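Local coordinates for protein probable ss-1,3-N-acetylglucosaminyltransferase (PDB 6H2N) that is probably a glycosyltransferase of family 2 with a GT-A fold, and holds a magnesium ion together with uridine-diphosphate-N-acetylglucosamine, at residues I136-V141 with D218-I223; H36-S41 with D112-E117; T28-E33 with S61-E66. All blocks are in the same frame, centred on the assembly; numbering follows the deposited sequence.

Overall arrangement
The three contacts run from the sheet to the loops that follow the C-terminal ends of two of its parallel strands. Interaction 1 lies nearest the chain centre (about 15 Å between centres) and has the most buried residues, though all three are only partly buried; backbone bonds and tyrosine rings join two parallel strands. Interaction 2, whose centre is about 13 Å away, shares its sheet, strands 114-115 and 222-225 being neighbours; hydroxyls join helix to strand, and its far end carries the magnesium ion. Interaction 3, the outermost, pairs loops through asparagine and serine. Its segment 28-33 leads into helix 35-43 of interaction 2, and both contacts touch uridine-diphosphate-N-acetylglucosamine.

Interaction 1: I136-V141 with D218-I223; sequences IGKYGV and DYEYYI
Tyr139 and Tyr222 sit side by side where strand 134-142 runs parallel to strand 222-225, in the mixed sheet of a GT-A-type domain. This is the tight part. Gly140 N donates a nearly straight bond to Tyr222 O (2.8 Å, 166°), and Tyr139 CA brings its hydrogen to the same oxygen at 3.3 Å. One step back, Lys138 O takes two amides: Tyr221 N at 2.9 Å, bent, and Tyr222 N by a weak bond. On one face of the sheet the two rings form an offset edge-to-face pair, the edge of Tyr139, led by CD1, toward the face of Tyr222 (planes 76° apart, centroids 5.8 Å); CG of Tyr222, anti to its own backbone N (chi1 -174°), carries that ring across the edge of Tyr139. The hydroxyls diverge, Tyr139 OH to Leu175 O and Tyr222 OH to Asp113 and the amide of Asp110, in the DxD-like region near the magnesium ion.

The other side is wetter. The carboxylate of Glu220 comes down against Gly140, OE1 3.5 Å from CA, where there is no side chain to meet it. One water links Glu220 OE2 with Tyr139 O, and a second links OE1 with Val141 N. Lys138 NZ stays 5.1 Å from Glu220 OE2, so any attraction between the two charges would act without contact, whereas backbone bonds and rings make the firm join.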
loop_
_atom_site.group_PDB
_atom_site.type_symbol
_atom_site.label_atom_id
_atom_site.label_comp_id
_atom_site.label_asym_id
_atom_site.label_seq_id
_atom_site.Cartn_x
_atom_site.Cartn_y
_atom_site.Cartn_z
ATOM N N ILE B 136 -15.790 19.585 34.917
ATOM C CA ILE B 136 -16.461 18.950 33.829
ATOM C C ILE B 136 -17.582 18.105 34.426
ATOM O O ILE B 136 -17.318 17.122 35.113
ATOM C CB ILE B 136 -15.497 18.111 32.963
ATOM C CG1 ILE B 136 -14.299 18.930 32.478
ATOM C CG2 ILE B 136 -16.266 17.511 31.797
ATOM C CD1 ILE B 136 -13.134 18.114 31.921
ATOM N N GLY B 137 -18.835 18.507 34.177
ATOM C CA GLY B 137 -19.954 17.729 34.556
ATOM C C GLY B 137 -20.350 16.719 33.479
ATOM O O GLY B 137 -20.385 17.054 32.259
ATOM N N LYS B 138 -20.730 15.513 33.917
ATOM C CA LYS B 138 -21.141 14.447 33.031
ATOM C C LYS B 138 -22.310 14.887 32.126
ATOM O O LYS B 138 -23.263 15.540 32.600
ATOM C CB LYS B 138 -21.601 13.219 33.808
ATOM C CG LYS B 138 -22.096 12.126 32.876
ATOM C CD LYS B 138 -22.061 10.747 33.416
ATOM C CE LYS B 138 -23.207 10.415 34.318
ATOM N NZ LYS B 138 -23.186 8.956 34.588
ATOM N N TYR B 139 -22.242 14.475 30.851
ATOM C CA TYR B 139 -23.241 14.809 29.805
ATOM C C TYR B 139 -24.297 13.707 29.690
ATOM O O TYR B 139 -24.016 12.496 29.739
ATOM C CB TYR B 139 -22.575 15.021 28.437
ATOM C CG TYR B 139 -21.534 16.108 28.435
ATOM C CD1 TYR B 139 -21.900 17.444 28.508
ATOM C CD2 TYR B 139 -20.185 15.816 28.357
ATOM C CE1 TYR B 139 -20.953 18.455 28.535
ATOM C CE2 TYR B 139 -19.219 16.817 28.430
ATOM C CZ TYR B 139 -19.601 18.144 28.519
ATOM O OH TYR B 139 -18.660 19.138 28.576
ATOM N N GLY B 140 -25.541 14.147 29.529
ATOM C CA GLY B 140 -26.614 13.317 29.094
ATOM C C GLY B 140 -27.055 13.726 27.700
ATOM O O GLY B 140 -26.610 14.718 27.167
ATOM N N VAL B 141 -27.953 12.944 27.120
ATOM C CA VAL B 141 -28.424 13.195 25.790
ATOM C C VAL B 141 -29.940 12.953 25.763
ATOM O O VAL B 141 -30.484 12.114 26.492
ATOM C CB VAL B 141 -27.648 12.357 24.752
ATOM C CG1 VAL B 141 -27.879 10.868 24.940
ATOM C CG2 VAL B 141 -27.981 12.768 23.322
ATOM N N ASP B 218 -22.079 12.752 39.433
ATOM C CA ASP B 218 -23.174 12.271 40.257
ATOM C C ASP B 218 -24.507 12.280 39.479
ATOM O O ASP B 218 -25.375 11.465 39.756
ATOM C CB ASP B 218 -23.411 13.144 41.483
ATOM C CG ASP B 218 -22.334 13.145 42.539
ATOM O OD1 ASP B 218 -21.174 12.956 42.208
ATOM O OD2 ASP B 218 -22.688 13.404 43.685
ATOM N N TYR B 219 -24.669 13.231 38.554
ATOM C CA TYR B 219 -25.894 13.357 37.727
ATOM C C TYR B 219 -25.475 13.622 36.291
ATOM O O TYR B 219 -24.325 13.963 36.031
ATOM C CB TYR B 219 -26.807 14.490 38.222
ATOM C CG TYR B 219 -27.268 14.322 39.644
ATOM C CD1 TYR B 219 -28.400 13.580 39.949
ATOM C CD2 TYR B 219 -26.548 14.863 40.691
ATOM C CE1 TYR B 219 -28.811 13.387 41.256
ATOM C CE2 TYR B 219 -26.932 14.662 42.009
ATOM C CZ TYR B 219 -28.075 13.938 42.286
ATOM O OH TYR B 219 -28.462 13.735 43.576
ATOM N N GLU B 220 -26.396 13.415 35.352
ATOM C CA GLU B 220 -26.192 13.970 34.041
ATOM C C GLU B 220 -26.485 15.470 34.160
ATOM O O GLU B 220 -27.662 15.920 34.058
ATOM C CB GLU B 220 -27.053 13.238 33.023
ATOM C CG GLU B 220 -26.687 11.784 32.870
ATOM C CD GLU B 220 -27.520 11.052 31.831
ATOM O OE1 GLU B 220 -28.559 11.590 31.408
ATOM O OE2 GLU B 220 -27.131 9.930 31.462
ATOM N N TYR B 221 -25.413 16.240 34.349
ATOM C CA TYR B 221 -25.490 17.594 34.743
ATOM C C TYR B 221 -25.825 18.525 33.572
ATOM O O TYR B 221 -26.441 19.556 33.793
ATOM C CB TYR B 221 -24.181 18.072 35.365
ATOM C CG TYR B 221 -23.970 17.644 36.791
ATOM C CD1 TYR B 221 -24.714 18.179 37.830
ATOM C CD2 TYR B 221 -22.982 16.730 37.104
ATOM C CE1 TYR B 221 -24.502 17.780 39.147
ATOM C CE2 TYR B 221 -22.750 16.344 38.410
ATOM C CZ TYR B 221 -23.524 16.850 39.438
ATOM O OH TYR B 221 -23.259 16.450 40.721
ATOM N N TYR B 222 -25.344 18.184 32.368
ATOM C CA TYR B 222 -25.626 18.918 31.142
ATOM C C TYR B 222 -26.306 17.960 30.156
ATOM O O TYR B 222 -25.737 16.916 29.827
ATOM C CB TYR B 222 -24.320 19.493 30.586
ATOM C CG TYR B 222 -24.468 20.398 29.395
ATOM C CD1 TYR B 222 -24.883 19.919 28.160
ATOM C CD2 TYR B 222 -24.246 21.756 29.521
ATOM C CE1 TYR B 222 -25.054 20.773 27.073
ATOM C CE2 TYR B 222 -24.405 22.622 28.448
ATOM C CZ TYR B 222 -24.820 22.134 27.218
ATOM O OH TYR B 222 -25.000 23.010 26.175
ATOM N N ILE B 223 -27.514 18.306 29.670
ATOM C CA ILE B 223 -28.235 17.459 28.705
ATOM C C ILE B 223 -28.126 18.069 27.307
ATOM O O ILE B 223 -28.668 19.153 27.057
ATOM C CB ILE B 223 -29.720 17.252 29.078
ATOM C CG1 ILE B 223 -29.846 16.643 30.475
ATOM C CG2 ILE B 223 -30.427 16.390 28.042
ATOM C CD1 ILE B 223 -29.992 17.685 31.551
HETATM O O HOH W 1 -24.949 10.038 30.045
HETATM O O HOH W 2 -28.633 10.422 28.715
#

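Interaction 2: H36-S41 with D112-E117; sequences HRTISS and DDLLHE. With MG (magnesium ion), chain M; UD1 (uridine-diphosphate-N-acetylglucosamine), chain K.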
loop_
_atom_site.group_PDB
_atom_site.type_symbol
_atom_site.label_atom_id
_atom_site.label_comp_id
_atom_site.label_asym_id
_atom_site.label_seq_id
_atom_site.Cartn_x
_atom_site.Cartn_y
_atom_site.Cartn_z
ATOM N N HIS B 36 -37.643 28.578 26.032
ATOM C CA HIS B 36 -38.265 28.662 27.364
ATOM C C HIS B 36 -37.671 27.596 28.290
ATOM O O HIS B 36 -37.289 27.891 29.421
ATOM C CB HIS B 36 -39.798 28.477 27.304
ATOM C CG HIS B 36 -40.585 29.700 26.958
ATOM N ND1 HIS B 36 -40.796 30.733 27.856
ATOM C CD2 HIS B 36 -41.267 30.035 25.839
ATOM C CE1 HIS B 36 -41.544 31.666 27.288
ATOM N NE2 HIS B 36 -41.846 31.261 26.046
ATOM N N ARG B 37 -37.630 26.362 27.798
ATOM C CA ARG B 37 -37.191 25.218 28.561
ATOM C C ARG B 37 -35.705 25.367 28.953
ATOM O O ARG B 37 -35.323 25.054 30.075
ATOM C CB ARG B 37 -37.408 23.919 27.775
ATOM C CG ARG B 37 -37.380 22.672 28.657
ATOM C CD ARG B 37 -37.744 21.335 28.020
ATOM N NE ARG B 37 -37.122 21.155 26.713
ATOM C CZ ARG B 37 -36.717 19.991 26.209
ATOM N NH1 ARG B 37 -36.765 18.889 26.938
ATOM N NH2 ARG B 37 -36.259 19.945 24.970
ATOM N N THR B 38 -34.866 25.850 28.032
ATOM C CA THR B 38 -33.460 26.028 28.331
ATOM C C THR B 38 -33.268 27.118 29.401
ATOM O O THR B 38 -32.564 26.901 30.385
ATOM C CB THR B 38 -32.665 26.312 27.055
ATOM O OG1 THR B 38 -32.753 25.180 26.190
ATOM C CG2 THR B 38 -31.210 26.602 27.324
ATOM N N ILE B 39 -33.895 28.286 29.220
ATOM C CA ILE B 39 -33.764 29.394 30.164
ATOM C C ILE B 39 -34.252 28.943 31.542
ATOM O O ILE B 39 -33.581 29.203 32.581
ATOM C CB ILE B 39 -34.512 30.643 29.660
ATOM C CG1 ILE B 39 -33.848 31.237 28.412
ATOM C CG2 ILE B 39 -34.631 31.676 30.789
ATOM C CD1 ILE B 39 -34.698 32.279 27.714
ATOM N N SER B 40 -35.379 28.220 31.545
ATOM C CA SER B 40 -35.987 27.749 32.771
ATOM C C SER B 40 -35.050 26.800 33.544
ATOM O O SER B 40 -35.013 26.835 34.784
ATOM C CB SER B 40 -37.322 27.113 32.524
ATOM O OG SER B 40 -37.892 26.735 33.761
ATOM N N SER B 41 -34.300 25.948 32.818
ATOM C CA SER B 41 -33.365 25.015 33.441
ATOM C C SER B 41 -32.258 25.793 34.155
ATOM O O SER B 41 -31.679 25.317 35.118
ATOM C CB SER B 41 -32.798 24.020 32.427
ATOM O OG SER B 41 -31.756 24.589 31.636
ATOM N N ASP B 112 -29.901 25.165 22.749
ATOM C CA ASP B 112 -30.886 24.039 22.609
ATOM C C ASP B 112 -30.857 23.048 23.804
ATOM O O ASP B 112 -31.706 22.115 23.870
ATOM C CB ASP B 112 -30.677 23.326 21.262
ATOM C CG ASP B 112 -29.226 22.984 20.944
ATOM O OD1 ASP B 112 -28.367 23.138 21.847
ATOM O OD2 ASP B 112 -28.953 22.561 19.778
ATOM N N ASP B 113 -29.920 23.226 24.750
ATOM C CA ASP B 113 -29.619 22.187 25.778
ATOM C C ASP B 113 -30.227 22.567 27.147
ATOM O O ASP B 113 -30.868 23.617 27.318
ATOM C CB ASP B 113 -28.106 21.980 25.821
ATOM C CG ASP B 113 -27.501 21.527 24.496
ATOM O OD1 ASP B 113 -28.206 20.889 23.707
ATOM O OD2 ASP B 113 -26.305 21.787 24.279
ATOM N N LEU B 114 -30.017 21.700 28.145
ATOM C CA LEU B 114 -30.608 21.854 29.480
ATOM C C LEU B 114 -29.548 21.606 30.562
ATOM O O LEU B 114 -28.660 20.769 30.379
ATOM C CB LEU B 114 -31.756 20.853 29.617
ATOM C CG LEU B 114 -32.822 20.908 28.523
ATOM C CD1 LEU B 114 -33.698 19.670 28.601
ATOM C CD2 LEU B 114 -33.660 22.159 28.637
ATOM N N LEU B 115 -29.631 22.371 31.660
ATOM C CA LEU B 115 -28.848 22.088 32.861
ATOM C C LEU B 115 -29.714 21.292 33.830
ATOM O O LEU B 115 -30.863 21.662 34.054
ATOM C CB LEU B 115 -28.423 23.395 33.529
ATOM C CG LEU B 115 -27.383 24.230 32.793
ATOM C CD1 LEU B 115 -26.929 25.400 33.661
ATOM C CD2 LEU B 115 -26.195 23.372 32.399
ATOM N N HIS B 116 -29.113 20.281 34.472
ATOM C CA HIS B 116 -29.699 19.668 35.674
ATOM C C HIS B 116 -29.845 20.753 36.754
ATOM O O HIS B 116 -29.041 21.671 36.803
ATOM C CB HIS B 116 -28.828 18.487 36.111
ATOM C CG HIS B 116 -29.444 17.626 37.144
ATOM N ND1 HIS B 116 -29.462 17.982 38.475
ATOM C CD2 HIS B 116 -30.008 16.405 37.069
ATOM C CE1 HIS B 116 -30.024 17.028 39.174
ATOM N NE2 HIS B 116 -30.376 16.050 38.335
ATOM N N GLU B 117 -30.882 20.668 37.603
ATOM C CA GLU B 117 -31.071 21.688 38.631
ATOM C C GLU B 117 -29.895 21.767 39.630
ATOM O O GLU B 117 -29.734 22.793 40.281
ATOM C CB GLU B 117 -32.363 21.465 39.408
ATOM C CG GLU B 117 -32.413 20.176 40.173
ATOM C CD GLU B 117 -33.685 20.039 40.994
ATOM O OE1 GLU B 117 -34.454 21.020 41.051
ATOM O OE2 GLU B 117 -33.889 18.954 41.578
HETATM MG MG MG M . -26.917 22.241 20.458
HETATM C "C1'" UD1 K . -22.188 21.744 18.189
HETATM C "C2'" UD1 K . -21.407 20.924 19.212
HETATM C "C3'" UD1 K . -21.402 21.648 20.548
HETATM C "C4'" UD1 K . -20.837 23.055 20.364
HETATM C "C5'" UD1 K . -21.566 23.787 19.221
HETATM C "C6'" UD1 K . -20.965 25.149 18.919
HETATM C "C7'" UD1 K . -21.506 18.505 18.705
HETATM C "C8'" UD1 K . -22.125 17.179 19.072
HETATM N "N2'" UD1 K . -21.939 19.573 19.394
HETATM O "O1'" UD1 K . -23.492 21.960 18.709
HETATM O "O3'" UD1 K . -20.629 20.877 21.487
HETATM O "O4'" UD1 K . -20.918 23.790 21.593
HETATM O "O5'" UD1 K . -21.555 23.009 18.011
HETATM O "O6'" UD1 K . -19.619 24.976 18.529
HETATM O "O7'" UD1 K . -20.652 18.596 17.831
HETATM N N1 UD1 K . -25.365 30.088 17.402
HETATM C C2 UD1 K . -25.033 31.439 17.297
HETATM N N3 UD1 K . -25.029 32.046 16.093
HETATM C C4 UD1 K . -25.351 31.353 14.989
HETATM C C5 UD1 K . -25.683 30.019 15.071
HETATM C C6 UD1 K . -25.676 29.391 16.309
HETATM O O2 UD1 K . -24.717 32.066 18.328
HETATM O O4 UD1 K . -25.364 31.920 13.876
HETATM C C1B UD1 K . -25.356 29.472 18.729
HETATM C C2B UD1 K . -26.619 28.680 19.063
HETATM O "O2'" UD1 K . -27.691 29.538 19.494
HETATM C C3B UD1 K . -26.081 27.790 20.174
HETATM C C4B UD1 K . -24.626 27.560 19.784
HETATM O O4B UD1 K . -24.251 28.586 18.877
HETATM O O3B UD1 K . -26.097 28.431 21.456
HETATM C C5B UD1 K . -24.416 26.233 19.097
HETATM O O5B UD1 K . -25.470 25.985 18.176
HETATM P PA UD1 K . -26.145 24.553 18.166
HETATM O O1A UD1 K . -27.207 24.529 17.097
HETATM O O2A UD1 K . -26.471 24.127 19.595
HETATM O O3A UD1 K . -24.898 23.674 17.631
HETATM P PB UD1 K . -24.811 22.071 17.796
HETATM O O1B UD1 K . -25.903 21.460 18.645
HETATM O O2B UD1 K . -24.489 21.516 16.435
HETATM O O HOH W 3 -32.692 22.651 35.746
HETATM O O HOH W 4 -25.223 22.252 21.924
HETATM O O HOH W 5 -27.616 20.222 21.021
#
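Helix 35-43 passes close to the short strand 114-115, with Thr38 CA 5.2 Å from Leu114 CA and Ser41 opposite Leu115. Such a helix beside a sheet belongs to the Rossmann-like core of the GT-A fold, and Asp112, with Asp110, fits the DxD motif of that fold. Ser41 joins helix to strand. Its OG, placed between backbone N and carbonyl carbon (chi1 79°), accepts Leu115 N almost in line (3.1 Å, 171°) and gives its own proton back to Thr38 O at 2.8 Å. The hydroxyl thus takes part in two bonds, as acceptor and as donor, tying the strand to a turn of the helix. Thr38 OG1 approaches two carbonyls of the facing strand region, Asp113 O at 2.7 Å and, just before the segment, Ser111 O.

Toward the N-terminal side, at Arg37, methyl groups meet a charged group: Leu114 lays CD1 over one face of the guanidinium, toward its rim and 3.6 Å from Arg37 NH1, while CD2 rests against Arg37 CG. NH1 itself is engaged in a salt bridge with Glu142.

At the start of segment 112-117 lies the metal site. Both carboxylate oxygens of Asp112 bind the magnesium ion, which is completed by O2A and O1B of uridine-diphosphate-N-acetylglucosamine and two waters. Asp113, whose OD2 also meets Tyr222 OH, stands in the second shell: one metal-bound water donates to its OD2 at 2.6 Å, the other to its OD1 at 2.8 Å.

Interaction 3: T28-E33 with S61-E66; sequences TFNNGE and SNDNGE. With UD1 (uridine-diphosphate-N-acetylglucosamine), chain K.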
loop_
_atom_site.group_PDB
_atom_site.type_symbol
_atom_site.label_atom_id
_atom_site.label_comp_id
_atom_site.label_asym_id
_atom_site.label_seq_id
_atom_site.Cartn_x
_atom_site.Cartn_y
_atom_site.Cartn_z
ATOM N N THR B 28 -27.915 32.738 21.570
ATOM C CA THR B 28 -29.191 32.358 20.948
ATOM C C THR B 28 -29.172 32.783 19.474
ATOM O O THR B 28 -28.527 33.773 19.116
ATOM C CB THR B 28 -30.388 32.970 21.694
ATOM O OG1 THR B 28 -30.296 34.390 21.629
ATOM C CG2 THR B 28 -30.452 32.571 23.152
ATOM N N PHE B 29 -29.875 32.008 18.641
ATOM C CA PHE B 29 -30.144 32.358 17.256
ATOM C C PHE B 29 -31.340 31.548 16.746
ATOM O O PHE B 29 -31.268 30.335 16.589
ATOM C CB PHE B 29 -28.924 32.143 16.356
ATOM C CG PHE B 29 -29.161 32.511 14.912
ATOM C CD1 PHE B 29 -29.411 33.829 14.552
ATOM C CD2 PHE B 29 -29.194 31.540 13.921
ATOM C CE1 PHE B 29 -29.638 34.175 13.227
ATOM C CE2 PHE B 29 -29.439 31.883 12.599
ATOM C CZ PHE B 29 -29.650 33.201 12.254
ATOM N N ASN B 30 -32.448 32.260 16.496
ATOM C CA ASN B 30 -33.677 31.717 15.902
ATOM C C ASN B 30 -34.148 30.454 16.625
ATOM O O ASN B 30 -34.563 29.480 15.979
ATOM C CB ASN B 30 -33.508 31.454 14.402
ATOM C CG ASN B 30 -33.386 32.742 13.618
ATOM O OD1 ASN B 30 -33.573 33.822 14.175
ATOM N ND2 ASN B 30 -33.039 32.640 12.342
ATOM N N ASN B 31 -34.147 30.490 17.963
ATOM C CA ASN B 31 -34.523 29.314 18.762
ATOM C C ASN B 31 -36.039 29.241 18.949
ATOM O O ASN B 31 -36.583 28.150 19.090
ATOM C CB ASN B 31 -33.823 29.315 20.121
ATOM C CG ASN B 31 -32.320 29.304 19.956
ATOM O OD1 ASN B 31 -31.683 30.351 20.023
ATOM N ND2 ASN B 31 -31.767 28.134 19.682
ATOM N N GLY B 32 -36.695 30.405 18.995
ATOM C CA GLY B 32 -38.140 30.485 19.208
ATOM C C GLY B 32 -38.559 29.973 20.579
ATOM O O GLY B 32 -37.786 30.031 21.543
ATOM N N GLU B 33 -39.785 29.439 20.641
ATOM C CA GLU B 33 -40.475 29.101 21.883
ATOM C C GLU B 33 -39.711 28.013 22.654
ATOM O O GLU B 33 -39.798 27.986 23.873
ATOM C CB GLU B 33 -41.919 28.667 21.596
ATOM C CG GLU B 33 -42.791 28.516 22.840
ATOM C CD GLU B 33 -43.429 29.782 23.399
ATOM O OE1 GLU B 33 -43.065 30.892 22.949
ATOM O OE2 GLU B 33 -44.299 29.654 24.291
ATOM N N SER B 61 -31.070 37.272 15.805
ATOM C CA SER B 61 -32.231 36.491 15.376
ATOM C C SER B 61 -33.076 37.323 14.407
ATOM O O SER B 61 -33.132 38.545 14.505
ATOM C CB SER B 61 -33.069 36.022 16.545
ATOM O OG SER B 61 -32.390 35.024 17.299
ATOM N N ASN B 62 -33.729 36.631 13.478
ATOM C CA ASN B 62 -34.536 37.258 12.502
ATOM C C ASN B 62 -35.798 36.414 12.301
ATOM O O ASN B 62 -36.306 36.372 11.202
ATOM C CB ASN B 62 -33.753 37.423 11.200
ATOM C CG ASN B 62 -33.265 36.080 10.708
ATOM O OD1 ASN B 62 -34.009 35.104 10.761
ATOM N ND2 ASN B 62 -32.001 35.994 10.317
ATOM N N ASP B 63 -36.288 35.769 13.365
ATOM C CA ASP B 63 -37.432 34.839 13.309
ATOM C C ASP B 63 -38.739 35.557 13.698
ATOM O O ASP B 63 -39.486 35.076 14.560
ATOM C CB ASP B 63 -37.151 33.615 14.188
ATOM C CG ASP B 63 -36.921 33.924 15.658
ATOM O OD1 ASP B 63 -36.769 35.103 15.994
ATOM O OD2 ASP B 63 -36.883 32.975 16.452
ATOM N N ASN B 64 -38.990 36.719 13.083
ATOM C CA ASN B 64 -40.196 37.518 13.301
ATOM C C ASN B 64 -40.384 37.814 14.790
ATOM O O ASN B 64 -41.514 37.823 15.299
ATOM C CB ASN B 64 -41.423 36.833 12.704
ATOM C CG ASN B 64 -41.237 36.525 11.233
ATOM O OD1 ASN B 64 -40.842 35.420 10.879
ATOM N ND2 ASN B 64 -41.494 37.493 10.366
ATOM N N GLY B 65 -39.261 38.046 15.483
ATOM C CA GLY B 65 -39.244 38.466 16.885
ATOM C C GLY B 65 -39.529 37.362 17.889
ATOM O O GLY B 65 -39.641 37.653 19.068
ATOM N N GLU B 66 -39.630 36.103 17.444
ATOM C CA GLU B 66 -40.048 34.986 18.323
ATOM C C GLU B 66 -38.993 34.729 19.403
ATOM O O GLU B 66 -39.328 34.536 20.556
ATOM C CB GLU B 66 -40.232 33.673 17.569
ATOM C CG GLU B 66 -41.554 33.527 16.843
ATOM C CD GLU B 66 -41.399 32.547 15.700
ATOM O OE1 GLU B 66 -40.562 31.625 15.849
ATOM O OE2 GLU B 66 -42.048 32.735 14.656
HETATM C "C1'" UD1 K . -22.188 21.744 18.189
HETATM C "C2'" UD1 K . -21.407 20.924 19.212
HETATM C "C3'" UD1 K . -21.402 21.648 20.548
HETATM C "C4'" UD1 K . -20.837 23.055 20.364
HETATM C "C5'" UD1 K . -21.566 23.787 19.221
HETATM C "C6'" UD1 K . -20.965 25.149 18.919
HETATM C "C7'" UD1 K . -21.506 18.505 18.705
HETATM C "C8'" UD1 K . -22.125 17.179 19.072
HETATM N "N2'" UD1 K . -21.939 19.573 19.394
HETATM O "O1'" UD1 K . -23.492 21.960 18.709
HETATM O "O3'" UD1 K . -20.629 20.877 21.487
HETATM O "O4'" UD1 K . -20.918 23.790 21.593
HETATM O "O5'" UD1 K . -21.555 23.009 18.011
HETATM O "O6'" UD1 K . -19.619 24.976 18.529
HETATM O "O7'" UD1 K . -20.652 18.596 17.831
HETATM N N1 UD1 K . -25.365 30.088 17.402
HETATM C C2 UD1 K . -25.033 31.439 17.297
HETATM N N3 UD1 K . -25.029 32.046 16.093
HETATM C C4 UD1 K . -25.351 31.353 14.989
HETATM C C5 UD1 K . -25.683 30.019 15.071
HETATM C C6 UD1 K . -25.676 29.391 16.309
HETATM O O2 UD1 K . -24.717 32.066 18.328
HETATM O O4 UD1 K . -25.364 31.920 13.876
HETATM C C1B UD1 K . -25.356 29.472 18.729
HETATM C C2B UD1 K . -26.619 28.680 19.063
HETATM O "O2'" UD1 K . -27.691 29.538 19.494
HETATM C C3B UD1 K . -26.081 27.790 20.174
HETATM C C4B UD1 K . -24.626 27.560 19.784
HETATM O O4B UD1 K . -24.251 28.586 18.877
HETATM O O3B UD1 K . -26.097 28.431 21.456
HETATM C C5B UD1 K . -24.416 26.233 19.097
HETATM O O5B UD1 K . -25.470 25.985 18.176
HETATM P PA UD1 K . -26.145 24.553 18.166
HETATM O O1A UD1 K . -27.207 24.529 17.097
HETATM O O2A UD1 K . -26.471 24.127 19.595
HETATM O O3A UD1 K . -24.898 23.674 17.631
HETATM P PB UD1 K . -24.811 22.071 17.796
HETATM O O1B UD1 K . -25.903 21.460 18.645
HETATM O O2B UD1 K . -24.489 21.516 16.435
HETATM O O HOH W 6 -41.182 30.437 18.103
HETATM O O HOH W 7 -41.972 33.302 21.024
#
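Asn30 makes the first shell, using backbone and side chain together. Its amide N points straight at Ser61 OG (2.9 Å, 176°), and its side chain reaches back to Asn62 with two bonds. OD1 receives Asn62 N at 2.9 Å in the carbonyl plane, on a lone pair, whereas ND2 gives to Asn62 OD1 at 3.1 Å from well above that carbonyl's plane, the two amides being turned 59° apart. The same ND2 lies 3.4 Å above one face of the Phe29 ring, toward its rim. With CG anti to the backbone N (chi1 -179°), that ring has O4 of uridine-diphosphate-N-acetylglucosamine over its opposite face, toward the rim. These loops follow the C-terminal ends of the neighbouring parallel strands 22-28 and 52-58 in a Rossmann-like GT-A sheet, where a nucleotide is commonly received. Behind them, Asp58 holds the hydroxyls of both Ser61 and Thr28, and Thr67 OG1 binds Asp63 OD2 and Gly32 N. Segment 61-66 closes through a type I' turn, Asp63 to Glu66, with Gly65 at the N-cap position of helix 66-72. On the outer side a water donates to Glu66 OE1 at 2.6 Å and accepts from Glu33 N.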